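Local coordinates for protein putative endoribonuclease (Klebsiella pneumoniae, PDB 3LYB) that probably acts as an endoribonuclease of the YjgF-like (L-PSP) family, at residues 38-42 and 43-47; 72-75 and 76-80; 101-104 and 105-108; 109-112 and 113-117. One frame throughout, in Å; residues are numbered along the deposited sequence.

Contact 1: 38-42 and 43-47; sequences TIVNG and FQDVP. With CA (calcium ion), chain F.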
loop_
_atom_site.group_PDB
_atom_site.type_symbol
_atom_site.label_atom_id
_atom_site.label_comp_id
_atom_site.label_asym_id
_atom_site.label_seq_id
_atom_site.Cartn_x
_atom_site.Cartn_y
_atom_site.Cartn_z
ATOM N N THR B 38 -2.868 28.502 15.266
ATOM C CA THR B 38 -1.748 27.582 15.113
ATOM C C THR B 38 -2.059 26.226 15.749
ATOM O O THR B 38 -2.671 26.162 16.819
ATOM C CB THR B 38 -0.437 28.118 15.773
ATOM O OG1 THR B 38 -0.472 29.550 15.907
ATOM C CG2 THR B 38 0.815 27.673 14.970
ATOM N N ILE B 39 -1.649 25.159 15.057
ATOM C CA ILE B 39 -1.566 23.819 15.611
ATOM C C ILE B 39 -0.263 23.750 16.388
ATOM O O ILE B 39 0.790 24.080 15.851
ATOM C CB ILE B 39 -1.476 22.714 14.505
ATOM C CG1 ILE B 39 -2.613 22.807 13.475
ATOM C CG2 ILE B 39 -1.380 21.316 15.124
ATOM C CD1 ILE B 39 -4.032 22.864 14.067
ATOM N N VAL B 40 -0.342 23.303 17.637
ATOM C CA VAL B 40 0.819 23.090 18.490
ATOM C C VAL B 40 1.719 22.006 17.909
ATOM O O VAL B 40 1.259 20.899 17.661
ATOM C CB VAL B 40 0.362 22.691 19.896
ATOM C CG1 VAL B 40 1.551 22.363 20.771
ATOM C CG2 VAL B 40 -0.463 23.817 20.503
ATOM N N ASN B 41 2.992 22.305 17.689
ATOM C CA ASN B 41 3.839 21.337 16.968
ATOM C C ASN B 41 5.115 20.859 17.663
ATOM O O ASN B 41 5.833 20.010 17.144
ATOM C CB ASN B 41 4.107 21.773 15.513
ATOM C CG ASN B 41 4.797 23.137 15.404
ATOM O OD1 ASN B 41 4.471 24.108 16.113
ATOM N ND2 ASN B 41 5.739 23.224 14.473
ATOM N N GLY B 42 5.377 21.375 18.852
ATOM C CA GLY B 42 6.555 20.969 19.593
ATOM C C GLY B 42 6.748 21.850 20.800
ATOM O O GLY B 42 5.891 22.693 21.091
ATOM N N PHE B 43 7.873 21.643 21.487
ATOM C CA PHE B 43 8.213 22.356 22.735
ATOM C C PHE B 43 8.151 23.884 22.677
ATOM O O PHE B 43 7.707 24.538 23.636
ATOM C CB PHE B 43 9.588 21.941 23.236
ATOM C CG PHE B 43 9.610 20.590 23.849
ATOM C CD1 PHE B 43 8.650 20.227 24.792
ATOM C CD2 PHE B 43 10.593 19.672 23.500
ATOM C CE1 PHE B 43 8.674 18.967 25.388
ATOM C CE2 PHE B 43 10.616 18.406 24.087
ATOM C CZ PHE B 43 9.648 18.055 25.033
ATOM N N GLN B 44 8.598 24.436 21.554
ATOM C CA GLN B 44 8.587 25.874 21.337
ATOM C C GLN B 44 7.207 26.506 21.517
ATOM O O GLN B 44 7.099 27.709 21.731
ATOM C CB GLN B 44 9.195 26.217 19.970
ATOM C CG GLN B 44 10.669 25.731 19.783
ATOM C CD GLN B 44 11.669 26.403 20.752
ATOM O OE1 GLN B 44 11.621 27.623 20.966
ATOM N NE2 GLN B 44 12.581 25.609 21.327
ATOM N N ASP B 45 6.152 25.706 21.483
ATOM C CA ASP B 45 4.802 26.254 21.684
ATOM C C ASP B 45 4.306 26.187 23.131
ATOM O O ASP B 45 3.163 26.524 23.417
ATOM C CB ASP B 45 3.788 25.598 20.738
ATOM C CG ASP B 45 4.084 25.881 19.267
ATOM O OD1 ASP B 45 4.215 27.078 18.870
ATOM O OD2 ASP B 45 4.170 24.895 18.501
ATOM N N VAL B 46 5.157 25.756 24.046
ATOM C CA VAL B 46 4.746 25.692 25.433
ATOM C C VAL B 46 5.666 26.481 26.365
ATOM O O VAL B 46 6.852 26.693 26.062
ATOM C CB VAL B 46 4.565 24.223 25.951
ATOM C CG1 VAL B 46 3.611 23.419 25.032
ATOM C CG2 VAL B 46 5.917 23.510 26.155
ATOM N N PRO B 47 5.109 26.946 27.493
ATOM C CA PRO B 47 5.885 27.650 28.509
ATOM C C PRO B 47 7.209 26.951 28.799
ATOM O O PRO B 47 7.259 25.716 28.900
ATOM C CB PRO B 47 4.953 27.595 29.731
ATOM C CG PRO B 47 3.579 27.735 29.111
ATOM C CD PRO B 47 3.665 26.942 27.817
HETATM CA CA CA F . 4.330 26.550 16.119
#
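Asn41 and Asp45 hold a calcium ion between their side chains. Asn41 OD1 lies 2.4 Å from the ion and Asp45 OD1 2.8 Å, a neutral amide oxygen and a carboxylate oxygen that are both suitable ligands for a hard cation. The amide and carboxylate planes are turned 36° apart. With chi1 at 59°, Asn41 swings CG in between its own backbone N and carbonyl carbon, bringing OD1 round to the metal.

Hydrogen bonds shape the loop. Asp45 OD2 accepts a hydrogen bond from Asn41 N at 3.0 Å, almost straight (176°), on its anti side and somewhat out of the carboxylate plane; it helps fix the rotation of the carboxylate that offers OD1 to calcium. Asp45 N donates back to Gly42 O at 3.0 Å, closing a turn at the start of the 3-10 segment 43-45. The backbone of Gly42 is almost fully extended, which a residue without a side chain adopts easily.

Between side chains, the apolar contact is Val40 CG1 against Asp45 CB, 3.9 Å apart. The loop follows strand 23-26 and precedes helix 48-54; Val40, Phe43 and Val46 turn their side chains onto helix 60-85.

Contact 2: 72-75 and 76-80; sequences QSWY and VLESI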
loop_
_atom_site.group_PDB
_atom_site.type_symbol
_atom_site.label_atom_id
_atom_site.label_comp_id
_atom_site.label_asym_id
_atom_site.label_seq_id
_atom_site.Cartn_x
_atom_site.Cartn_y
_atom_site.Cartn_z
ATOM N N GLN B 72 1.399 18.800 22.526
ATOM C CA GLN B 72 -0.029 18.741 22.203
ATOM C C GLN B 72 -0.844 18.188 23.378
ATOM O O GLN B 72 -1.938 18.686 23.685
ATOM C CB GLN B 72 -0.275 17.911 20.940
ATOM C CG GLN B 72 0.170 18.577 19.605
ATOM C CD GLN B 72 -0.240 17.765 18.379
ATOM O OE1 GLN B 72 -0.969 16.789 18.490
ATOM N NE2 GLN B 72 0.236 18.155 17.224
ATOM N N SER B 73 -0.312 17.182 24.058
ATOM C CA SER B 73 -1.035 16.621 25.176
ATOM C C SER B 73 -1.190 17.683 26.244
ATOM O O SER B 73 -2.287 17.886 26.803
ATOM C CB SER B 73 -0.314 15.404 25.743
ATOM O OG SER B 73 -0.177 14.393 24.757
ATOM N N TRP B 74 -0.088 18.381 26.510
ATOM C CA TRP B 74 -0.086 19.311 27.601
ATOM C C TRP B 74 -1.108 20.389 27.253
ATOM O O TRP B 74 -2.022 20.682 28.034
ATOM C CB TRP B 74 1.308 19.891 27.859
ATOM C CG TRP B 74 1.221 21.017 28.837
ATOM C CD1 TRP B 74 1.188 20.919 30.205
ATOM C CD2 TRP B 74 1.060 22.408 28.526
ATOM N NE1 TRP B 74 1.045 22.172 30.764
ATOM C CE2 TRP B 74 0.969 23.103 29.757
ATOM C CE3 TRP B 74 1.004 23.135 27.329
ATOM C CZ2 TRP B 74 0.823 24.500 29.825
ATOM C CZ3 TRP B 74 0.864 24.525 27.387
ATOM C CH2 TRP B 74 0.781 25.191 28.634
ATOM N N TYR B 75 -0.975 20.934 26.053
ATOM C CA TYR B 75 -1.849 21.989 25.583
ATOM C C TYR B 75 -3.324 21.626 25.698
ATOM O O TYR B 75 -4.158 22.457 26.005
ATOM C CB TYR B 75 -1.481 22.337 24.142
ATOM C CG TYR B 75 -1.865 23.727 23.772
ATOM C CD1 TYR B 75 -0.947 24.777 23.884
ATOM C CD2 TYR B 75 -3.165 24.018 23.334
ATOM C CE1 TYR B 75 -1.312 26.093 23.559
ATOM C CE2 TYR B 75 -3.541 25.323 22.996
ATOM C CZ TYR B 75 -2.617 26.355 23.122
ATOM O OH TYR B 75 -3.002 27.649 22.793
ATOM N N VAL B 76 -3.648 20.371 25.451
ATOM C CA VAL B 76 -5.032 19.951 25.462
ATOM C C VAL B 76 -5.513 19.809 26.888
ATOM O O VAL B 76 -6.609 20.261 27.231
ATOM C CB VAL B 76 -5.228 18.606 24.710
ATOM C CG1 VAL B 76 -6.505 17.880 25.176
ATOM C CG2 VAL B 76 -5.273 18.852 23.244
ATOM N N LEU B 77 -4.693 19.143 27.697
ATOM C CA LEU B 77 -5.016 18.917 29.095
ATOM C C LEU B 77 -5.177 20.220 29.874
ATOM O O LEU B 77 -6.145 20.380 30.620
ATOM C CB LEU B 77 -3.992 17.999 29.731
ATOM C CG LEU B 77 -4.156 16.537 29.306
ATOM C CD1 LEU B 77 -3.039 15.680 29.861
ATOM C CD2 LEU B 77 -5.511 15.967 29.733
ATOM N N GLU B 78 -4.261 21.160 29.652
ATOM C CA GLU B 78 -4.348 22.493 30.243
ATOM C C GLU B 78 -5.575 23.271 29.767
ATOM O O GLU B 78 -6.163 24.022 30.543
ATOM C CB GLU B 78 -3.050 23.279 30.006
ATOM C CG GLU B 78 -3.051 24.747 30.490
ATOM C CD GLU B 78 -3.037 24.919 32.029
ATOM O OE1 GLU B 78 -2.816 23.922 32.762
ATOM O OE2 GLU B 78 -3.237 26.076 32.488
ATOM N N SER B 79 -5.966 23.096 28.508
ATOM C CA SER B 79 -7.209 23.696 28.010
ATOM C C SER B 79 -8.385 23.203 28.826
ATOM O O SER B 79 -9.238 23.983 29.235
ATOM C CB SER B 79 -7.449 23.337 26.545
ATOM O OG SER B 79 -6.494 23.961 25.710
ATOM N N ILE B 80 -8.416 21.896 29.062
ATOM C CA ILE B 80 -9.478 21.290 29.831
ATOM C C ILE B 80 -9.484 21.961 31.176
ATOM O O ILE B 80 -10.499 22.513 31.562
ATOM C CB ILE B 80 -9.354 19.745 29.909
ATOM C CG1 ILE B 80 -9.801 19.133 28.576
ATOM C CG2 ILE B 80 -10.220 19.176 31.019
ATOM C CD1 ILE B 80 -9.346 17.697 28.359
#
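One face of the Trp74 indole is overlaid by Glu78, one helical turn further on, whose CB sits 4.2 Å from the centroid of the six-membered ring and only 21° off its normal, a CH-pi contact displaced toward the rim. CG continues the overlap at 3.9 Å from Trp74 CZ2. Both side chains run the same way from the helix, CG of each opposite its backbone N. Further out, the bend of Glu78 at chi2 (71°), together with chi3, leaves the carboxylate nearly parallel to the indole, with 6° between the planes. The acid is a good choice here because its methylenes pack on the ring while OE2 makes salt bridges to Arg81 and Arg82. The Tyr75 ring meets the next turn obliquely, CD2 being 4.1 Å from Ser79 OG.

That serine hydroxyl is satisfied by the helix itself: OG donates to Tyr75 O at 2.8 Å, and Ser79 N also bonds this oxygen, so two donors grip one carbonyl. Glu78 N to Trp74 O is a straight helical bond.

Val76 and Ile80 face Val143 of strand 141-148, while Leu77 turns to helix 107-115. This is the alpha+beta fold of the YjgF-like family, with its long helix packed on a mixed sheet.

Contact 3: 101-104 and 105-108; sequences FRNL and DHFP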
loop_
_atom_site.group_PDB
_atom_site.type_symbol
_atom_site.label_atom_id
_atom_site.label_comp_id
_atom_site.label_asym_id
_atom_site.label_seq_id
_atom_site.Cartn_x
_atom_site.Cartn_y
_atom_site.Cartn_z
ATOM N N PHE B 101 -6.255 8.977 19.642
ATOM C CA PHE B 101 -4.901 9.087 19.111
ATOM C C PHE B 101 -4.832 8.717 17.655
ATOM O O PHE B 101 -5.547 7.820 17.201
ATOM C CB PHE B 101 -3.969 8.097 19.805
ATOM C CG PHE B 101 -3.707 8.388 21.242
ATOM C CD1 PHE B 101 -4.680 8.144 22.209
ATOM C CD2 PHE B 101 -2.454 8.870 21.641
ATOM C CE1 PHE B 101 -4.409 8.388 23.558
ATOM C CE2 PHE B 101 -2.179 9.116 22.993
ATOM C CZ PHE B 101 -3.167 8.872 23.954
ATOM N N ARG B 102 -3.926 9.364 16.939
ATOM C CA ARG B 102 -3.511 8.892 15.628
ATOM C C ARG B 102 -2.582 7.691 15.739
ATOM O O ARG B 102 -2.459 6.916 14.807
ATOM C CB ARG B 102 -2.808 10.014 14.853
ATOM C CG ARG B 102 -3.810 10.958 14.226
ATOM C CD ARG B 102 -3.289 11.721 13.063
ATOM N NE ARG B 102 -3.217 10.898 11.879
ATOM C CZ ARG B 102 -2.163 10.823 11.069
ATOM N NH1 ARG B 102 -1.078 11.554 11.293
ATOM N NH2 ARG B 102 -2.217 10.034 10.000
ATOM N N ASN B 103 -1.914 7.550 16.877
ATOM C CA ASN B 103 -0.891 6.520 17.049
ATOM C C ASN B 103 -0.693 6.144 18.514
ATOM O O ASN B 103 -0.061 6.891 19.266
ATOM C CB ASN B 103 0.438 7.014 16.483
ATOM C CG ASN B 103 1.468 5.923 16.399
ATOM O OD1 ASN B 103 1.514 4.999 17.216
ATOM N ND2 ASN B 103 2.297 6.011 15.395
ATOM N N LEU B 104 -1.197 4.982 18.910
ATOM C CA LEU B 104 -1.085 4.586 20.314
ATOM C C LEU B 104 0.360 4.376 20.816
ATOM O O LEU B 104 0.583 4.235 22.028
ATOM C CB LEU B 104 -1.970 3.376 20.645
ATOM C CG LEU B 104 -3.472 3.672 20.694
ATOM C CD1 LEU B 104 -4.290 2.415 20.957
ATOM C CD2 LEU B 104 -3.821 4.735 21.726
ATOM N N ASP B 105 1.334 4.373 19.909
ATOM C CA ASP B 105 2.704 4.294 20.350
ATOM C C ASP B 105 3.056 5.562 21.128
ATOM O O ASP B 105 4.027 5.583 21.876
ATOM C CB ASP B 105 3.648 4.032 19.191
ATOM C CG ASP B 105 3.518 2.591 18.636
ATOM O OD1 ASP B 105 2.925 1.700 19.299
ATOM O OD2 ASP B 105 4.024 2.339 17.521
ATOM N N HIS B 106 2.225 6.586 20.969
ATOM C CA HIS B 106 2.335 7.862 21.648
ATOM C C HIS B 106 1.761 7.825 23.080
ATOM O O HIS B 106 1.870 8.794 23.833
ATOM C CB HIS B 106 1.543 8.910 20.860
ATOM C CG HIS B 106 2.230 9.416 19.629
ATOM N ND1 HIS B 106 1.533 9.873 18.531
ATOM C CD2 HIS B 106 3.541 9.558 19.324
ATOM C CE1 HIS B 106 2.383 10.277 17.602
ATOM N NE2 HIS B 106 3.606 10.096 18.059
ATOM N N PHE B 107 1.130 6.717 23.446
ATOM C CA PHE B 107 0.472 6.630 24.733
ATOM C C PHE B 107 1.331 6.900 25.976
ATOM O O PHE B 107 0.918 7.668 26.846
ATOM C CB PHE B 107 -0.268 5.309 24.923
ATOM C CG PHE B 107 -1.047 5.291 26.169
ATOM C CD1 PHE B 107 -2.210 6.030 26.263
ATOM C CD2 PHE B 107 -0.565 4.629 27.287
ATOM C CE1 PHE B 107 -2.928 6.067 27.457
ATOM C CE2 PHE B 107 -1.268 4.677 28.492
ATOM C CZ PHE B 107 -2.458 5.395 28.571
ATOM N N PRO B 108 2.510 6.253 26.079
ATOM C CA PRO B 108 3.424 6.550 27.185
ATOM C C PRO B 108 3.711 8.043 27.367
ATOM O O PRO B 108 3.849 8.502 28.495
ATOM C CB PRO B 108 4.703 5.821 26.770
ATOM C CG PRO B 108 4.204 4.646 25.973
ATOM C CD PRO B 108 3.007 5.143 25.239
HETATM O O HOH W 1 -0.868 9.932 18.639
#
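From Asn103 to Phe107 the chain folds into consecutive tight turns, His106 N reaching back to Asn103 O and Phe107 N to Leu104 O, each spanning three residues. The turns connect strand 94-101 to helix 107-115 within a beta-alpha-beta unit, and their leading feature is an Asx turn: Asn103 OD1 accepts a hydrogen bond from Asp105 N at 2.8 Å, with the donor tilted 23° from the plane of the amide carbonyl. Asparagine suits the place because its short side chain, with CG trans to the backbone N (chi1 -170°), can return an oxygen to the amide two residues ahead. The His106 N bond is the less certain one, as that nitrogen is placed too close to a neighbour.

The imidazole of His106 presents one face to the Asn103 side chain, whose CB is 3.7 Å from ND1. A water molecule donates to Asn103 O at 3.2 Å and also lies beside His106 ND1, though too near for that distance to be trusted.

On the apolar side Phe101 spans the turn. His106 CB rests at the edge of its ring, 4.1 Å from CD2, and the far end of the ring runs on to Phe107. Val127 of strand 124-129 packs on Phe101, Leu104 and Phe107, so these large side chains tie the turn to the sheet. Leu104 also packs on Lys65 of a second subunit and Met133 of a third. The two phenyl groups meet where Phe101 CZ comes to the edge of the Phe107 ring, 3.8 Å from CD1.

Contact 4: 109-112 and 113-117; sequences YYSR and VRKLF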
loop_
_atom_site.group_PDB
_atom_site.type_symbol
_atom_site.label_atom_id
_atom_site.label_comp_id
_atom_site.label_asym_id
_atom_site.label_seq_id
_atom_site.Cartn_x
_atom_site.Cartn_y
_atom_site.Cartn_z
ATOM N N TYR B 109 3.808 8.793 26.280
ATOM C CA TYR B 109 4.026 10.237 26.378
ATOM C C TYR B 109 2.814 10.931 26.973
ATOM O O TYR B 109 2.941 11.762 27.879
ATOM C CB TYR B 109 4.320 10.852 25.012
ATOM C CG TYR B 109 5.605 10.395 24.409
ATOM C CD1 TYR B 109 5.615 9.463 23.373
ATOM C CD2 TYR B 109 6.813 10.883 24.867
ATOM C CE1 TYR B 109 6.808 9.039 22.793
ATOM C CE2 TYR B 109 8.015 10.465 24.297
ATOM C CZ TYR B 109 8.004 9.546 23.259
ATOM O OH TYR B 109 9.187 9.144 22.700
ATOM N N TYR B 110 1.644 10.605 26.459
ATOM C CA TYR B 110 0.431 11.219 26.945
ATOM C C TYR B 110 0.202 10.909 28.447
ATOM O O TYR B 110 -0.147 11.787 29.246
ATOM C CB TYR B 110 -0.759 10.731 26.104
ATOM C CG TYR B 110 -2.058 11.165 26.684
ATOM C CD1 TYR B 110 -2.545 12.457 26.452
ATOM C CD2 TYR B 110 -2.785 10.306 27.512
ATOM C CE1 TYR B 110 -3.738 12.887 27.015
ATOM C CE2 TYR B 110 -3.984 10.715 28.073
ATOM C CZ TYR B 110 -4.442 12.003 27.827
ATOM O OH TYR B 110 -5.617 12.391 28.372
ATOM N N SER B 111 0.397 9.640 28.794
ATOM C CA SER B 111 0.282 9.141 30.150
ATOM C C SER B 111 1.215 9.879 31.121
ATOM O O SER B 111 0.818 10.176 32.225
ATOM C CB SER B 111 0.557 7.635 30.168
ATOM O OG SER B 111 0.557 7.140 31.490
ATOM N N ARG B 112 2.447 10.169 30.706
ATOM C CA ARG B 112 3.350 10.971 31.532
ATOM C C ARG B 112 2.635 12.285 31.860
ATOM O O ARG B 112 2.461 12.632 33.033
ATOM C CB ARG B 112 4.699 11.213 30.820
ATOM C CG ARG B 112 5.548 12.371 31.391
ATOM C CD ARG B 112 6.819 12.670 30.550
ATOM N NE ARG B 112 7.699 11.503 30.419
ATOM C CZ ARG B 112 8.660 11.347 29.504
ATOM N NH1 ARG B 112 8.923 12.280 28.605
ATOM N NH2 ARG B 112 9.375 10.240 29.499
ATOM N N VAL B 113 2.179 12.973 30.818
ATOM C CA VAL B 113 1.525 14.266 30.967
ATOM C C VAL B 113 0.253 14.203 31.814
ATOM O O VAL B 113 0.010 15.087 32.645
ATOM C CB VAL B 113 1.227 14.888 29.595
ATOM C CG1 VAL B 113 0.644 16.280 29.733
ATOM C CG2 VAL B 113 2.500 14.946 28.781
ATOM N N ARG B 114 -0.548 13.162 31.618
ATOM C CA ARG B 114 -1.817 13.084 32.327
ATOM C C ARG B 114 -1.599 12.976 33.828
ATOM O O ARG B 114 -2.333 13.578 34.596
ATOM C CB ARG B 114 -2.699 11.945 31.832
ATOM C CG ARG B 114 -4.123 12.109 32.297
ATOM C CD ARG B 114 -5.031 10.990 31.912
ATOM N NE ARG B 114 -4.469 9.676 32.197
ATOM C CZ ARG B 114 -5.065 8.527 31.882
ATOM N NH1 ARG B 114 -6.258 8.529 31.282
ATOM N NH2 ARG B 114 -4.468 7.373 32.163
ATOM N N LYS B 115 -0.583 12.229 34.237
ATOM C CA LYS B 115 -0.181 12.169 35.640
ATOM C C LYS B 115 0.012 13.564 36.285
ATOM O O LYS B 115 -0.393 13.786 37.435
ATOM C CB LYS B 115 1.099 11.364 35.791
ATOM C CG LYS B 115 0.894 9.883 35.816
ATOM C CD LYS B 115 2.265 9.184 35.896
ATOM C CE LYS B 115 2.155 7.679 35.651
ATOM N NZ LYS B 115 3.435 7.101 35.153
ATOM N N LEU B 116 0.621 14.490 35.545
ATOM C CA LEU B 116 0.804 15.856 36.031
ATOM C C LEU B 116 -0.498 16.595 36.356
ATOM O O LEU B 116 -0.459 17.621 37.011
ATOM C CB LEU B 116 1.623 16.707 35.040
ATOM C CG LEU B 116 2.925 16.184 34.415
ATOM C CD1 LEU B 116 3.449 17.174 33.381
ATOM C CD2 LEU B 116 4.001 15.843 35.436
ATOM N N PHE B 117 -1.634 16.095 35.886
ATOM C CA PHE B 117 -2.906 16.791 36.088
ATOM C C PHE B 117 -3.799 16.045 37.063
ATOM O O PHE B 117 -4.745 16.617 37.613
ATOM C CB PHE B 117 -3.666 16.953 34.768
ATOM C CG PHE B 117 -3.087 17.976 33.862
ATOM C CD1 PHE B 117 -1.973 17.686 33.088
ATOM C CD2 PHE B 117 -3.661 19.232 33.772
ATOM C CE1 PHE B 117 -1.430 18.644 32.259
ATOM C CE2 PHE B 117 -3.142 20.194 32.944
ATOM C CZ PHE B 117 -2.026 19.905 32.175
#
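Helix 107-115 makes this contact with itself, one turn against the next, as the crossover helix of the beta-alpha-beta unit formed with strands 94-101 and 124-129. Its backbone bonds are regular: Arg114 N to Tyr110 O is 2.8 Å, and Lys115 N to Ser111 O is 3.2 Å.

The side chains divide by the side of the helix they serve. Val113 is turned to the interior, where a compact branched residue fits, buried between Leu77 of helix 60-85 and Leu54 of helix 48-54. Toward the second subunit, the Lys115 chain passes over Ser111 O, with CG at 3.6 Å, and carries NZ to a salt bridge with Glu59 of that subunit. Ser111 OG is hydrogen-bonded to the same Glu59, so a short hydroxyl and a long amine share one acid.

On the sheet side, Tyr110 and Arg114 each place apolar groups, a ring and a chain of methylenes, below a polar end. Tyr110 OH bonds Gln99 OE1, and Arg114 NH1 bonds Ser125 OG. A bend at chi3 (48°) turns the guanidinium so that Tyr110 CE2 lies over one of its faces, though the two planes stand 61° apart and do not stack. The methylene Arg114 CD makes the closer approach, 4.0 Å from Tyr110 CE2 and 3.9 Å from Tyr110 OH.

How the contacts relate
Contact 2 lies deepest, its centre about 3 Å from that of the chain, and contact 4 is also largely buried; contact 1, a loop, and contact 3, the turn leading into helix 107-115, are partly buried, their centres about 13 Å out. Chemistry follows place: contact 1 uses oxygen ligands and calcium, contact 3 an Asx turn and water, whereas contacts 2 and 4 lean on helical bonds and packing. Contact 2 sends Glu78 to arginines of its own helix, contact 4 Lys115 to an acid of the second subunit, which contact 3 also reaches. Contact 1 rests on contact 2, Val46 CG1 3.5 Å from Trp74 CE3; contacts 2 and 4 mesh two helices, Leu77 against Val113.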